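Local atomic coordinates of light Chain (Clostridium botulinum, PDB entry 6BVD), a protein that is the zinc metalloprotease domain of a mosaic botulinum neurotoxin, which probably cleaves a neuronal SNARE protein to block neurotransmitter release. Residues Lys88-Leu96 and Val195-Thr203. Sequence-based numbering, arbitrary orientation.
Sequences KYLQIMIKL and VEFSPEYAT
P199 faces I92 across this contact, their CA atoms 7.4 Å apart, where helix 83-100 lies against the type I turn S198-Y201 that links strand 193-196 to strand 201-208. The P199 ring is the centre of the apolar packing: its CB meets both I92 CG2 and L96 CD1 at 3.7 Å, its CG nears the sulfur of M93, and its CD lies 3.6 Å from CE1 of Y89, whose side chain crosses it at about a right angle. With CG anti to the backbone N (chi1 179°), the Y89 ring reaches past the proline and puts its hydroxyl on the backbone: OH donates to F197 O at 2.8 Å, that oxygen lying in the ring plane at its edge while the donor is tilted 31° from the carbonyl plane. M93, bent at chi2 and chi3, brings SD to the edge of the F197 ring, 3.8 Å from CD2, a Met-aromatic contact; L96 CD1 comes to the same rim at CE2. At the other end the extended K88 chain carries NZ to E200 OE2 (3.1 Å), a salt bridge, with I92 CD1 packed against the E200 side chain, while E200 OE1 is held by Y79. F197, just before the turn, and L96 both pack on helix 222-237, the HExxH helix of the clostridial neurotoxin protease fold, which bears the zinc ligands H228 and H232; the F197 side chain is about 10 Å from the bound zinc ion.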
loop_
_atom_site.group_PDB
_atom_site.type_symbol
_atom_site.label_atom_id
_atom_site.label_comp_id
_atom_site.label_asym_id
_atom_site.label_seq_id
_atom_site.Cartn_x
_atom_site.Cartn_y
_atom_site.Cartn_z
ATOM N N LYS A 88 -9.629 -9.952 10.977
ATOM C CA LYS A 88 -8.736 -10.368 9.912
ATOM C C LYS A 88 -9.429 -10.173 8.561
ATOM O O LYS A 88 -8.840 -9.607 7.642
ATOM C CB LYS A 88 -8.306 -11.827 10.103
ATOM C CG LYS A 88 -7.140 -12.209 9.200
ATOM C CD LYS A 88 -6.951 -13.712 9.113
ATOM C CE LYS A 88 -5.765 -14.057 8.208
ATOM N NZ LYS A 88 -5.573 -15.529 8.110
ATOM N N TYR A 89 -10.701 -10.601 8.480
ATOM C CA TYR A 89 -11.543 -10.443 7.296
ATOM C C TYR A 89 -11.639 -8.956 6.892
ATOM O O TYR A 89 -11.528 -8.604 5.712
ATOM C CB TYR A 89 -12.976 -11.044 7.565
ATOM C CG TYR A 89 -13.928 -10.908 6.418
ATOM C CD1 TYR A 89 -14.199 -11.990 5.566
ATOM C CD2 TYR A 89 -14.586 -9.696 6.184
ATOM C CE1 TYR A 89 -15.063 -11.855 4.494
ATOM C CE2 TYR A 89 -15.458 -9.552 5.129
ATOM C CZ TYR A 89 -15.707 -10.632 4.298
ATOM O OH TYR A 89 -16.581 -10.462 3.260
ATOM N N LEU A 90 -11.883 -8.088 7.866
ATOM C CA LEU A 90 -11.916 -6.654 7.612
ATOM C C LEU A 90 -10.575 -6.159 7.012
ATOM O O LEU A 90 -10.571 -5.399 6.067
ATOM C CB LEU A 90 -12.167 -5.887 8.896
ATOM C CG LEU A 90 -13.603 -5.758 9.375
ATOM C CD1 LEU A 90 -13.654 -4.752 10.558
ATOM C CD2 LEU A 90 -14.506 -5.328 8.232
ATOM N N GLN A 91 -9.454 -6.570 7.588
ATOM C CA GLN A 91 -8.163 -6.071 7.079
ATOM C C GLN A 91 -7.865 -6.545 5.658
ATOM O O GLN A 91 -7.179 -5.860 4.893
ATOM C CB GLN A 91 -7.010 -6.471 8.007
ATOM C CG GLN A 91 -7.238 -6.085 9.453
ATOM C CD GLN A 91 -7.663 -4.639 9.640
ATOM O OE1 GLN A 91 -7.032 -3.722 9.131
ATOM N NE2 GLN A 91 -8.754 -4.433 10.405
ATOM N N ILE A 92 -8.292 -7.752 5.325
ATOM C CA ILE A 92 -8.071 -8.257 3.979
ATOM C C ILE A 92 -8.928 -7.450 3.020
ATOM O O ILE A 92 -8.479 -7.057 1.956
ATOM C CB ILE A 92 -8.398 -9.769 3.921
ATOM C CG1 ILE A 92 -7.406 -10.511 4.810
ATOM C CG2 ILE A 92 -8.475 -10.284 2.463
ATOM C CD1 ILE A 92 -7.707 -11.991 4.976
ATOM N N MET A 93 -10.173 -7.180 3.410
ATOM C CA MET A 93 -11.067 -6.412 2.565
ATOM C C MET A 93 -10.495 -5.000 2.334
ATOM O O MET A 93 -10.554 -4.468 1.220
ATOM C CB MET A 93 -12.488 -6.334 3.175
ATOM C CG MET A 93 -13.188 -7.674 3.252
ATOM S SD MET A 93 -13.286 -8.502 1.661
ATOM C CE MET A 93 -14.221 -7.321 0.676
ATOM N N ILE A 94 -9.910 -4.417 3.372
ATOM C CA ILE A 94 -9.250 -3.129 3.237
ATOM C C ILE A 94 -8.104 -3.249 2.211
ATOM O O ILE A 94 -7.927 -2.432 1.316
ATOM C CB ILE A 94 -8.707 -2.671 4.596
ATOM C CG1 ILE A 94 -9.847 -2.217 5.518
ATOM C CG2 ILE A 94 -7.760 -1.517 4.450
ATOM C CD1 ILE A 94 -9.387 -2.014 6.949
ATOM N N LYS A 95 -7.357 -4.328 2.322
ATOM C CA LYS A 95 -6.220 -4.515 1.388
ATOM C C LYS A 95 -6.711 -4.677 -0.059
ATOM O O LYS A 95 -6.119 -4.125 -1.020
ATOM C CB LYS A 95 -5.380 -5.719 1.826
ATOM C CG LYS A 95 -3.990 -5.767 1.137
ATOM C CD LYS A 95 -3.092 -6.817 1.763
ATOM C CE LYS A 95 -1.715 -6.787 1.066
ATOM N NZ LYS A 95 -0.769 -7.455 1.960
ATOM N N LEU A 96 -7.814 -5.406 -0.231
ATOM C CA LEU A 96 -8.335 -5.629 -1.579
ATOM C C LEU A 96 -8.931 -4.365 -2.202
ATOM O O LEU A 96 -8.724 -4.097 -3.389
ATOM C CB LEU A 96 -9.373 -6.763 -1.584
ATOM C CG LEU A 96 -8.868 -8.126 -1.117
ATOM C CD1 LEU A 96 -9.953 -9.193 -1.226
ATOM C CD2 LEU A 96 -7.622 -8.617 -1.922
ATOM N N VAL A 195 -23.527 -8.279 -1.505
ATOM C CA VAL A 195 -22.512 -9.281 -1.909
ATOM C C VAL A 195 -22.130 -10.223 -0.757
ATOM O O VAL A 195 -21.948 -9.794 0.355
ATOM C CB VAL A 195 -21.224 -8.612 -2.441
ATOM C CG1 VAL A 195 -20.106 -9.657 -2.627
ATOM C CG2 VAL A 195 -21.518 -7.900 -3.752
ATOM N N GLU A 196 -22.070 -11.525 -1.010
ATOM C CA GLU A 196 -21.447 -12.451 -0.083
ATOM C C GLU A 196 -20.064 -12.727 -0.643
ATOM O O GLU A 196 -19.956 -13.233 -1.773
ATOM C CB GLU A 196 -22.244 -13.756 0.029
ATOM C CG GLU A 196 -23.682 -13.537 0.440
ATOM C CD GLU A 196 -24.519 -14.773 0.191
ATOM O OE1 GLU A 196 -24.057 -15.891 0.514
ATOM O OE2 GLU A 196 -25.603 -14.625 -0.398
ATOM N N PHE A 197 -19.031 -12.358 0.103
ATOM C CA PHE A 197 -17.666 -12.447 -0.420
ATOM C C PHE A 197 -16.716 -13.118 0.564
ATOM O O PHE A 197 -16.687 -12.812 1.783
ATOM C CB PHE A 197 -17.129 -11.061 -0.783
ATOM C CG PHE A 197 -15.867 -11.124 -1.596
ATOM C CD1 PHE A 197 -15.927 -11.557 -2.913
ATOM C CD2 PHE A 197 -14.640 -10.816 -1.042
ATOM C CE1 PHE A 197 -14.765 -11.661 -3.669
ATOM C CE2 PHE A 197 -13.472 -10.903 -1.807
ATOM C CZ PHE A 197 -13.539 -11.330 -3.096
ATOM N N SER A 198 -15.876 -13.990 0.012
ATOM C CA SER A 198 -15.000 -14.817 0.811
ATOM C C SER A 198 -13.586 -14.751 0.199
ATOM O O SER A 198 -13.266 -15.552 -0.681
ATOM C CB SER A 198 -15.527 -16.258 0.830
ATOM O OG SER A 198 -14.840 -17.103 1.723
ATOM N N PRO A 199 -12.759 -13.773 0.638
ATOM C CA PRO A 199 -11.443 -13.539 0.001
ATOM C C PRO A 199 -10.381 -14.614 0.248
ATOM O O PRO A 199 -9.429 -14.720 -0.544
ATOM C CB PRO A 199 -10.985 -12.206 0.620
ATOM C CG PRO A 199 -11.649 -12.183 1.954
ATOM C CD PRO A 199 -13.022 -12.815 1.735
ATOM N N GLU A 200 -10.502 -15.370 1.328
ATOM C CA GLU A 200 -9.489 -16.353 1.693
ATOM C C GLU A 200 -9.648 -17.747 1.071
ATOM O O GLU A 200 -8.792 -18.592 1.282
ATOM C CB GLU A 200 -9.462 -16.523 3.210
ATOM C CG GLU A 200 -9.051 -15.244 3.951
ATOM C CD GLU A 200 -8.830 -15.486 5.423
ATOM O OE1 GLU A 200 -9.819 -15.662 6.166
ATOM O OE2 GLU A 200 -7.667 -15.531 5.837
ATOM N N TYR A 201 -10.730 -17.987 0.343
ATOM C CA TYR A 201 -10.958 -19.303 -0.297
ATOM C C TYR A 201 -11.123 -19.092 -1.798
ATOM O O TYR A 201 -11.942 -18.288 -2.232
ATOM C CB TYR A 201 -12.165 -20.023 0.324
ATOM C CG TYR A 201 -11.904 -20.431 1.771
ATOM C CD1 TYR A 201 -11.361 -21.682 2.084
ATOM C CD2 TYR A 201 -12.127 -19.537 2.814
ATOM C CE1 TYR A 201 -11.088 -22.045 3.393
ATOM C CE2 TYR A 201 -11.856 -19.887 4.127
ATOM C CZ TYR A 201 -11.343 -21.138 4.410
ATOM O OH TYR A 201 -11.077 -21.465 5.723
ATOM N N ALA A 202 -10.313 -19.786 -2.589
ATOM C CA ALA A 202 -10.176 -19.467 -3.996
ATOM C C ALA A 202 -10.046 -20.734 -4.818
ATOM O O ALA A 202 -9.736 -21.792 -4.282
ATOM C CB ALA A 202 -8.968 -18.596 -4.212
ATOM N N THR A 203 -10.281 -20.616 -6.118
ATOM C CA THR A 203 -10.017 -21.722 -7.012
ATOM C C THR A 203 -8.880 -21.306 -7.942
ATOM O O THR A 203 -8.519 -20.132 -8.000
ATOM C CB THR A 203 -11.268 -22.127 -7.827
ATOM O OG1 THR A 203 -11.781 -20.986 -8.537
ATOM C CG2 THR A 203 -12.356 -22.676 -6.905
HETATM O O HOH W 1 -8.555 -17.298 8.261
#